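Local coordinates for protein alkaline phosphatase D (Bacillus subtilis, PDB 2YEQ) that hydrolyses phosphate esters, acting as a secreted alkaline phosphatase and phosphodiesterase with iron and calcium in its active site, at residues H137-K142 with L195-A200; R440-C445 with A467-R472; F9-A14 with Y243-L248. All coordinates share one frame; numbering follows the deposited sequence.

Contact 1 of 3, residues H137-K142 with L195-A200; sequences HMAKEK and LKAAHA. With PE5 (3,6,9,12,15,18,21,24-octaoxahexacosan-1-ol), chain D.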
loop_
_atom_site.group_PDB
_atom_site.type_symbol
_atom_site.label_atom_id
_atom_site.label_comp_id
_atom_site.label_asym_id
_atom_site.label_seq_id
_atom_site.Cartn_x
_atom_site.Cartn_y
_atom_site.Cartn_z
ATOM N N HIS A 137 -5.000 15.117 6.164
ATOM C CA HIS A 137 -3.691 15.480 6.720
ATOM C C HIS A 137 -2.522 15.192 5.784
ATOM O O HIS A 137 -1.598 16.018 5.671
ATOM C CB HIS A 137 -3.465 14.798 8.076
ATOM C CG HIS A 137 -4.435 15.226 9.133
ATOM N ND1 HIS A 137 -4.528 16.534 9.575
ATOM C CD2 HIS A 137 -5.363 14.526 9.827
ATOM C CE1 HIS A 137 -5.453 16.610 10.517
ATOM N NE2 HIS A 137 -5.981 15.407 10.687
ATOM N N MET A 138 -2.537 14.049 5.088
ATOM C CA MET A 138 -1.434 13.723 4.231
ATOM C C MET A 138 -1.285 14.736 3.113
ATOM O O MET A 138 -0.166 15.061 2.720
ATOM C CB MET A 138 -1.590 12.328 3.617
ATOM C CG MET A 138 -0.355 11.829 2.921
ATOM S SD MET A 138 -0.615 10.300 1.986
ATOM C CE MET A 138 -0.900 9.225 3.372
ATOM N N ALA A 139 -2.417 15.209 2.589
ATOM C CA ALA A 139 -2.428 16.150 1.459
ATOM C C ALA A 139 -1.740 17.481 1.820
ATOM O O ALA A 139 -1.391 18.235 0.941
ATOM C CB ALA A 139 -3.858 16.405 0.986
ATOM N N LYS A 140 -1.583 17.757 3.108
ATOM C CA LYS A 140 -0.888 18.978 3.571
ATOM C C LYS A 140 0.615 18.761 3.826
ATOM O O LYS A 140 1.325 19.714 4.163
ATOM C CB LYS A 140 -1.566 19.495 4.835
ATOM C CG LYS A 140 -3.021 19.930 4.610
ATOM C CD LYS A 140 -3.751 20.086 5.920
ATOM C CE LYS A 140 -4.925 21.066 5.830
ATOM N NZ LYS A 140 -5.911 20.823 6.933
ATOM N N GLU A 141 1.101 17.524 3.658
ATOM C CA GLU A 141 2.504 17.208 3.911
ATOM C C GLU A 141 3.324 17.664 2.732
ATOM O O GLU A 141 2.818 17.773 1.623
ATOM C CB GLU A 141 2.743 15.683 4.102
ATOM C CG GLU A 141 1.988 15.019 5.264
ATOM C CD GLU A 141 2.716 15.086 6.600
ATOM O OE1 GLU A 141 3.760 15.773 6.706
ATOM O OE2 GLU A 141 2.237 14.449 7.553
ATOM N N LYS A 142 4.613 17.897 2.957
ATOM C CA LYS A 142 5.513 18.210 1.864
ATOM C C LYS A 142 6.261 16.954 1.483
ATOM O O LYS A 142 7.248 16.620 2.108
ATOM C CB LYS A 142 6.503 19.316 2.260
ATOM C CG LYS A 142 5.921 20.724 2.144
ATOM C CD LYS A 142 5.602 21.349 3.503
ATOM C CE LYS A 142 4.224 22.047 3.529
ATOM N NZ LYS A 142 4.201 23.331 2.761
ATOM N N LEU A 195 -9.193 11.383 -0.115
ATOM C CA LEU A 195 -8.333 10.509 -0.930
ATOM C C LEU A 195 -8.008 11.157 -2.256
ATOM O O LEU A 195 -6.862 11.159 -2.706
ATOM C CB LEU A 195 -9.016 9.131 -1.146
ATOM C CG LEU A 195 -8.326 8.096 -2.029
ATOM C CD1 LEU A 195 -6.848 7.928 -1.674
ATOM C CD2 LEU A 195 -9.077 6.731 -1.914
ATOM N N LYS A 196 -8.998 11.756 -2.893
ATOM C CA LYS A 196 -8.754 12.479 -4.148
ATOM C C LYS A 196 -7.743 13.620 -3.984
ATOM O O LYS A 196 -6.945 13.866 -4.869
ATOM C CB LYS A 196 -10.068 13.052 -4.732
ATOM C CG LYS A 196 -11.064 12.012 -5.161
ATOM C CD LYS A 196 -12.195 12.611 -6.028
ATOM C CE LYS A 196 -13.206 13.391 -5.259
ATOM N NZ LYS A 196 -14.220 13.914 -6.222
ATOM N N ALA A 197 -7.806 14.337 -2.864
ATOM C CA ALA A 197 -6.864 15.460 -2.601
ATOM C C ALA A 197 -5.440 14.921 -2.450
ATOM O O ALA A 197 -4.494 15.477 -2.990
ATOM C CB ALA A 197 -7.276 16.225 -1.331
ATOM N N ALA A 198 -5.307 13.816 -1.723
ATOM C CA ALA A 198 -3.995 13.161 -1.559
ATOM C C ALA A 198 -3.434 12.666 -2.878
ATOM O O ALA A 198 -2.204 12.773 -3.123
ATOM C CB ALA A 198 -4.074 12.048 -0.486
ATOM N N HIS A 199 -4.312 12.193 -3.779
ATOM C CA HIS A 199 -3.861 11.818 -5.110
ATOM C C HIS A 199 -3.436 13.022 -5.948
ATOM O O HIS A 199 -2.464 12.931 -6.682
ATOM C CB HIS A 199 -4.920 11.007 -5.882
ATOM C CG HIS A 199 -4.908 9.540 -5.575
ATOM N ND1 HIS A 199 -3.859 8.723 -5.931
ATOM C CD2 HIS A 199 -5.831 8.740 -4.978
ATOM C CE1 HIS A 199 -4.136 7.478 -5.563
ATOM N NE2 HIS A 199 -5.330 7.462 -4.988
ATOM N N ALA A 200 -4.194 14.123 -5.877
ATOM C CA ALA A 200 -3.893 15.321 -6.667
ATOM C C ALA A 200 -2.603 16.021 -6.173
ATOM O O ALA A 200 -1.913 16.681 -6.937
ATOM C CB ALA A 200 -5.114 16.317 -6.645
HETATM C C50 PE5 D . -2.923 23.865 -7.296
HETATM O O1 PE5 D . -2.697 22.450 -7.345
HETATM C C1 PE5 D . -3.100 21.847 -6.129
HETATM C C2 PE5 D . -2.773 20.369 -6.046
HETATM O O2 PE5 D . -3.774 19.716 -5.259
HETATM C C3 PE5 D . -3.548 19.660 -3.848
HETATM C C4 PE5 D . -4.598 18.777 -3.207
#
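A139 meets the helix of residues 195-200 with its single methyl, which sits against the backbone between A197 and A198. Its CB lies 4.0 Å from A198 N and 4.1 Å from A197 CB, with A197 C equally near. Small side chains let the two chains come this close: the CA atoms of A139 and A198 are only 4.5 Å apart. Apolar packing carries the whole interface, and no hydrogen bond passes between the segments.

Backbone bonding is internal to each side. M138 to E141 form a type I turn, closed by E141 N on M138 O at 2.9 Å; A139 is the second residue of this turn, with its CB pointing at the other helix. Helix 133-138 lies on a beta-alpha-beta connection between the neighbouring parallel strands 117-122 and 145-148, while helix 193-201 leads into strand 203-206, next in the same sheet; the calcineurin-like phosphatase fold is built on such units. A198 also touches Y135 of helix 133-138; A198 O accepts a hydrogen bond from W204 NE1, and the H199 ring stacks on W204.

A polyether fragment lies beside the helix. Its C4 comes within 3.3 Å of A197 O, and its ether O2 lies 3.9 Å from A200 CB, so the chain follows the helix past A197 and A200.

Contact 2 of 3, residues R440-C445 with A467-R472; sequences RGYVRC and AAISTR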
loop_
_atom_site.group_PDB
_atom_site.type_symbol
_atom_site.label_atom_id
_atom_site.label_comp_id
_atom_site.label_asym_id
_atom_site.label_seq_id
_atom_site.Cartn_x
_atom_site.Cartn_y
_atom_site.Cartn_z
ATOM N N ARG A 440 -4.978 4.950 13.973
ATOM C CA ARG A 440 -4.946 5.058 12.516
ATOM C C ARG A 440 -4.078 6.226 12.062
ATOM O O ARG A 440 -3.827 7.181 12.817
ATOM C CB ARG A 440 -6.362 5.199 11.966
ATOM C CG ARG A 440 -7.382 4.200 12.511
ATOM C CD ARG A 440 -7.177 2.803 11.927
ATOM N NE ARG A 440 -6.003 2.102 12.462
ATOM C CZ ARG A 440 -5.852 1.662 13.704
ATOM N NH1 ARG A 440 -6.788 1.845 14.620
ATOM N NH2 ARG A 440 -4.734 1.013 14.031
ATOM N N GLY A 441 -3.619 6.153 10.829
ATOM C CA GLY A 441 -2.780 7.180 10.247
ATOM C C GLY A 441 -1.921 6.612 9.131
ATOM O O GLY A 441 -2.367 5.778 8.325
ATOM N N TYR A 442 -0.676 7.057 9.103
ATOM C CA TYR A 442 0.268 6.718 8.054
ATOM C C TYR A 442 1.666 7.036 8.558
ATOM O O TYR A 442 1.823 7.498 9.678
ATOM C CB TYR A 442 -0.014 7.501 6.760
ATOM C CG TYR A 442 0.041 9.014 6.892
ATOM C CD1 TYR A 442 1.237 9.721 6.722
ATOM C CD2 TYR A 442 -1.099 9.729 7.175
ATOM C CE1 TYR A 442 1.276 11.111 6.846
ATOM C CE2 TYR A 442 -1.086 11.093 7.300
ATOM C CZ TYR A 442 0.102 11.784 7.153
ATOM O OH TYR A 442 0.071 13.152 7.268
ATOM N N VAL A 443 2.668 6.713 7.765
ATOM C CA VAL A 443 4.072 6.852 8.155
ATOM C C VAL A 443 4.747 7.791 7.186
ATOM O O VAL A 443 4.543 7.722 5.970
ATOM C CB VAL A 443 4.809 5.479 8.203
ATOM C CG1 VAL A 443 6.243 5.659 8.618
ATOM C CG2 VAL A 443 4.075 4.514 9.128
ATOM N N ARG A 444 5.489 8.760 7.730
ATOM C CA ARG A 444 6.249 9.699 6.911
ATOM C C ARG A 444 7.748 9.450 7.069
ATOM O O ARG A 444 8.264 9.443 8.186
ATOM C CB ARG A 444 5.929 11.141 7.354
ATOM C CG ARG A 444 6.640 12.208 6.549
ATOM C CD ARG A 444 6.278 13.616 7.063
ATOM N NE ARG A 444 6.776 13.831 8.407
ATOM C CZ ARG A 444 6.303 14.710 9.295
ATOM N NH1 ARG A 444 5.286 15.516 9.016
ATOM N NH2 ARG A 444 6.868 14.792 10.489
ATOM N N CYS A 445 8.446 9.256 5.962
ATOM C CA CYS A 445 9.863 8.953 6.009
ATOM C C CYS A 445 10.686 10.120 5.436
ATOM O O CYS A 445 10.358 10.660 4.386
ATOM C CB CYS A 445 10.166 7.653 5.266
ATOM S SG CYS A 445 9.499 6.189 6.169
ATOM N N ALA A 467 -10.540 14.429 13.244
ATOM C CA ALA A 467 -9.452 14.213 14.203
ATOM C C ALA A 467 -8.180 14.952 13.804
ATOM O O ALA A 467 -7.837 15.059 12.638
ATOM C CB ALA A 467 -9.139 12.699 14.389
ATOM N N ALA A 468 -7.475 15.449 14.812
ATOM C CA ALA A 468 -6.178 16.085 14.634
ATOM C C ALA A 468 -5.126 14.974 14.441
ATOM O O ALA A 468 -5.317 13.867 14.913
ATOM C CB ALA A 468 -5.838 16.944 15.889
ATOM N N ILE A 469 -4.042 15.273 13.737
ATOM C CA ILE A 469 -2.944 14.322 13.556
ATOM C C ILE A 469 -1.725 14.758 14.395
ATOM O O ILE A 469 -1.517 15.951 14.607
ATOM C CB ILE A 469 -2.573 14.180 12.077
ATOM C CG1 ILE A 469 -1.807 12.866 11.836
ATOM C CG2 ILE A 469 -1.773 15.387 11.583
ATOM C CD1 ILE A 469 -1.900 12.378 10.400
ATOM N N SER A 470 -0.964 13.799 14.919
ATOM C CA SER A 470 0.292 14.084 15.640
ATOM C C SER A 470 1.302 13.015 15.309
ATOM O O SER A 470 0.941 11.905 14.907
ATOM C CB SER A 470 0.101 14.041 17.153
ATOM O OG SER A 470 -1.150 14.535 17.538
ATOM N N THR A 471 2.567 13.344 15.498
ATOM C CA THR A 471 3.625 12.360 15.418
ATOM C C THR A 471 3.664 11.627 16.770
ATOM O O THR A 471 4.032 12.208 17.799
ATOM C CB THR A 471 4.934 13.019 15.040
ATOM O OG1 THR A 471 4.777 13.652 13.753
ATOM C CG2 THR A 471 6.089 12.011 14.973
ATOM N N ARG A 472 3.203 10.376 16.782
ATOM C CA ARG A 472 3.220 9.550 17.990
ATOM C C ARG A 472 4.650 9.258 18.411
ATOM O O ARG A 472 4.984 9.201 19.599
ATOM C CB ARG A 472 2.489 8.197 17.769
ATOM C CG ARG A 472 2.620 7.207 18.941
ATOM C CD ARG A 472 1.915 7.747 20.120
ATOM N NE ARG A 472 1.991 6.950 21.333
ATOM C CZ ARG A 472 3.044 6.878 22.147
ATOM N NH1 ARG A 472 4.188 7.497 21.864
ATOM N NH2 ARG A 472 2.955 6.161 23.250
#
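Y442 and I469 make the close contact here, with I469 CD1 3.5 Å from Y442 CE2. The same methyl lies 3.9 Å from CZ and 3.8 Å from OH of Y442, so it meets one corner of the ring near the hydroxyl, coming in obliquely, and the two side chains run at about a right angle. I469 gets there by stretching out: CG1 stands anti to the backbone N (chi1 -160°), and an extended second torsion carries CD1 on toward the tyrosine. The second pair is looser. R444 NH2 and T471 OG1 are 4.0 Å apart, too far for a hydrogen bond, and each has a stronger partner.

Those partners form the next shell. Y442 OH is hydrogen-bonded to E141 OE2, and E141 OE1 makes a salt bridge with R444 NH1. R444 NH2 pairs with D455 OD2, which leaves its guanidinium held between two carboxylates. T471 OG1 bonds instead to R457 NH1, while R457 NE bridges to E141 OE2. E141 therefore ties the tyrosine and both arginines together, and its charge is probably well balanced. R444 also touches a bound polyether. H137 packs against both Y442 and I469, with M138 joining it on the tyrosine.

Residues D455 and R457 belong to strand 451-459, which pairs through its backbone with R444 and Y442. R444 and T471 face each other across that strand, whereas I469 reaches Y442 from the loop leading into 470-477; no backbone bond joins the two segments. Strands 440-448, 451-459 and 470-477, following one another, make an antiparallel beta meander, which here extends the parallel central strands of the metallophosphoesterase sheet.

Contact 3 of 3, residues F9-A14 with Y243-L248; sequences FTLGVA and YEHMPL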
loop_
_atom_site.group_PDB
_atom_site.type_symbol
_atom_site.label_atom_id
_atom_site.label_comp_id
_atom_site.label_asym_id
_atom_site.label_seq_id
_atom_site.Cartn_x
_atom_site.Cartn_y
_atom_site.Cartn_z
ATOM N N PHE A 9 -15.399 14.214 -13.903
ATOM C CA PHE A 9 -14.176 13.873 -13.166
ATOM C C PHE A 9 -14.479 13.664 -11.677
ATOM O O PHE A 9 -13.844 14.261 -10.817
ATOM C CB PHE A 9 -13.110 14.956 -13.358
ATOM C CG PHE A 9 -12.711 15.189 -14.798
ATOM C CD1 PHE A 9 -11.889 14.289 -15.465
ATOM C CD2 PHE A 9 -13.132 16.320 -15.474
ATOM C CE1 PHE A 9 -11.510 14.499 -16.765
ATOM C CE2 PHE A 9 -12.747 16.545 -16.809
ATOM C CZ PHE A 9 -11.930 15.648 -17.440
ATOM N N THR A 10 -15.455 12.808 -11.391
ATOM C CA THR A 10 -15.937 12.557 -10.037
ATOM C C THR A 10 -14.899 11.808 -9.194
ATOM O O THR A 10 -15.015 11.766 -7.970
ATOM C CB THR A 10 -17.213 11.679 -10.093
ATOM O OG1 THR A 10 -16.905 10.485 -10.856
ATOM C CG2 THR A 10 -18.405 12.451 -10.773
ATOM N N LEU A 11 -13.931 11.169 -9.843
ATOM C CA LEU A 11 -12.872 10.428 -9.128
ATOM C C LEU A 11 -11.571 11.204 -9.106
ATOM O O LEU A 11 -10.515 10.669 -8.724
ATOM C CB LEU A 11 -12.639 9.065 -9.777
ATOM C CG LEU A 11 -13.925 8.240 -9.879
ATOM C CD1 LEU A 11 -13.584 6.846 -10.374
ATOM C CD2 LEU A 11 -14.682 8.183 -8.578
ATOM N N GLY A 12 -11.647 12.465 -9.533
ATOM C CA GLY A 12 -10.489 13.350 -9.532
ATOM C C GLY A 12 -9.420 12.956 -10.519
ATOM O O GLY A 12 -9.688 12.417 -11.605
ATOM N N VAL A 13 -8.180 13.246 -10.137
ATOM C CA VAL A 13 -7.022 12.979 -10.944
ATOM C C VAL A 13 -5.928 12.343 -10.085
ATOM O O VAL A 13 -6.035 12.293 -8.852
ATOM C CB VAL A 13 -6.484 14.276 -11.616
ATOM C CG1 VAL A 13 -7.576 14.947 -12.510
ATOM C CG2 VAL A 13 -5.918 15.275 -10.556
ATOM N N ALA A 14 -4.904 11.829 -10.738
ATOM C CA ALA A 14 -3.798 11.184 -10.022
ATOM C C ALA A 14 -2.586 11.191 -10.907
ATOM O O ALA A 14 -2.689 11.379 -12.128
ATOM C CB ALA A 14 -4.155 9.718 -9.594
ATOM N N TYR A 243 -5.865 -1.714 -12.500
ATOM C CA TYR A 243 -5.209 -0.992 -13.553
ATOM C C TYR A 243 -6.014 0.261 -13.960
ATOM O O TYR A 243 -5.443 1.346 -14.071
ATOM C CB TYR A 243 -4.944 -1.865 -14.799
ATOM C CG TYR A 243 -4.396 -1.051 -15.936
ATOM C CD1 TYR A 243 -3.038 -0.724 -15.997
ATOM C CD2 TYR A 243 -5.239 -0.517 -16.914
ATOM C CE1 TYR A 243 -2.534 0.063 -17.011
ATOM C CE2 TYR A 243 -4.741 0.276 -17.924
ATOM C CZ TYR A 243 -3.381 0.570 -17.971
ATOM O OH TYR A 243 -2.874 1.359 -18.987
ATOM N N GLU A 244 -7.308 0.080 -14.226
ATOM C CA GLU A 244 -8.166 1.171 -14.701
ATOM C C GLU A 244 -8.137 2.348 -13.716
ATOM O O GLU A 244 -8.284 3.479 -14.128
ATOM C CB GLU A 244 -9.603 0.676 -14.933
ATOM C CG GLU A 244 -9.705 -0.257 -16.154
ATOM C CD GLU A 244 -11.002 -1.009 -16.292
ATOM O OE1 GLU A 244 -11.788 -1.034 -15.324
ATOM O OE2 GLU A 244 -11.219 -1.606 -17.394
ATOM N N HIS A 245 -7.956 2.080 -12.425
ATOM C CA HIS A 245 -8.036 3.133 -11.422
ATOM C C HIS A 245 -6.700 3.603 -10.853
ATOM O O HIS A 245 -6.679 4.461 -9.989
ATOM C CB HIS A 245 -8.996 2.738 -10.301
ATOM C CG HIS A 245 -10.413 2.668 -10.760
ATOM N ND1 HIS A 245 -10.917 1.573 -11.424
ATOM C CD2 HIS A 245 -11.406 3.589 -10.726
ATOM C CE1 HIS A 245 -12.172 1.820 -11.765
ATOM N NE2 HIS A 245 -12.490 3.032 -11.350
ATOM N N MET A 246 -5.595 3.079 -11.356
ATOM C CA MET A 246 -4.280 3.399 -10.787
ATOM C C MET A 246 -3.337 3.997 -11.809
ATOM O O MET A 246 -3.330 3.593 -12.979
ATOM C CB MET A 246 -3.648 2.139 -10.197
ATOM C CG MET A 246 -4.318 1.623 -8.962
ATOM S SD MET A 246 -4.351 2.837 -7.616
ATOM C CE MET A 246 -5.137 1.975 -6.309
ATOM N N PRO A 247 -2.481 4.924 -11.371
ATOM C CA PRO A 247 -1.556 5.599 -12.290
ATOM C C PRO A 247 -0.315 4.751 -12.574
ATOM O O PRO A 247 0.786 5.058 -12.111
ATOM C CB PRO A 247 -1.191 6.874 -11.536
ATOM C CG PRO A 247 -1.211 6.459 -10.123
ATOM C CD PRO A 247 -2.374 5.476 -10.012
ATOM N N LEU A 248 -0.518 3.703 -13.360
ATOM C CA LEU A 248 0.513 2.741 -13.746
ATOM C C LEU A 248 0.924 2.915 -15.194
ATOM O O LEU A 248 0.161 3.403 -16.015
ATOM C CB LEU A 248 -0.044 1.329 -13.536
ATOM C CG LEU A 248 -0.431 0.977 -12.091
ATOM C CD1 LEU A 248 -1.083 -0.396 -12.003
ATOM C CD2 LEU A 248 0.769 1.013 -11.131
#
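P247 is the centre of an inverse gamma turn, closed by L248 N on M246 O at 2.8 Å, and it is this proline that meets A14 across the contact. The two face each other loosely, the methyl CB of A14 lying 4.4 Å from P247 CG. Their CA atoms are 6.4 Å apart.

L11 and H245 come closer. The histidine has both ring nitrogens engaged: ND1 bonds back to A241 O one turn earlier in its helix, and NE2 to R28 NH1. Since a carbonyl oxygen can only accept, ND1 is the donor, and NE2 most likely receives the arginine N-H. These two bonds fix the rotation of the imidazole and set which edge it turns to L11. L11 CD1 arrives at that edge, in the ring plane, 3.9 Å from H245 CD2 and 4.1 Å from H245 NE2. The leucine's CG is anti to its carbonyl carbon (chi1 -55°), and the side chain runs out extended from there to put CD1 against the histidine.

A14 lies in strand 13-16, which sits in the large mixed sheet between 23-28, antiparallel to it, and 203-206, parallel to it. The N-terminal residues thus add a strand beside the phosphatase core, and helix 228-245 with the chain leaving it packs against their approach to the sheet.

A tight turn shapes the N-terminal partner too. F9 to G12 make a type I turn, with G12 N 3.1 Å from F9 O, and it sets L11 facing the helix. W26 of strand 23-28 touches both L11 and A14, and its NE1 bonds to E244 O.

Along the chain, contact 1 falls within the long span that contact 3 closes, and contact 2 follows both. In space contact 1 lies between the others: its centre is about 13 Å from that of contact 2 and 15 Å from that of contact 3, whereas those two are about 25 Å apart. Contacts 2 and 3 both reach the ten-strand mixed sheet, one at its C-terminal meander and one at strand 13-16. Polar bonds join the neighbours, H137 NE2 to A467 O at 2.7 Å and K196 NZ to T10 O at 2.9 Å. Helices 133-138 and 193-201 thus connect the N-terminal and C-terminal parts of the sheet.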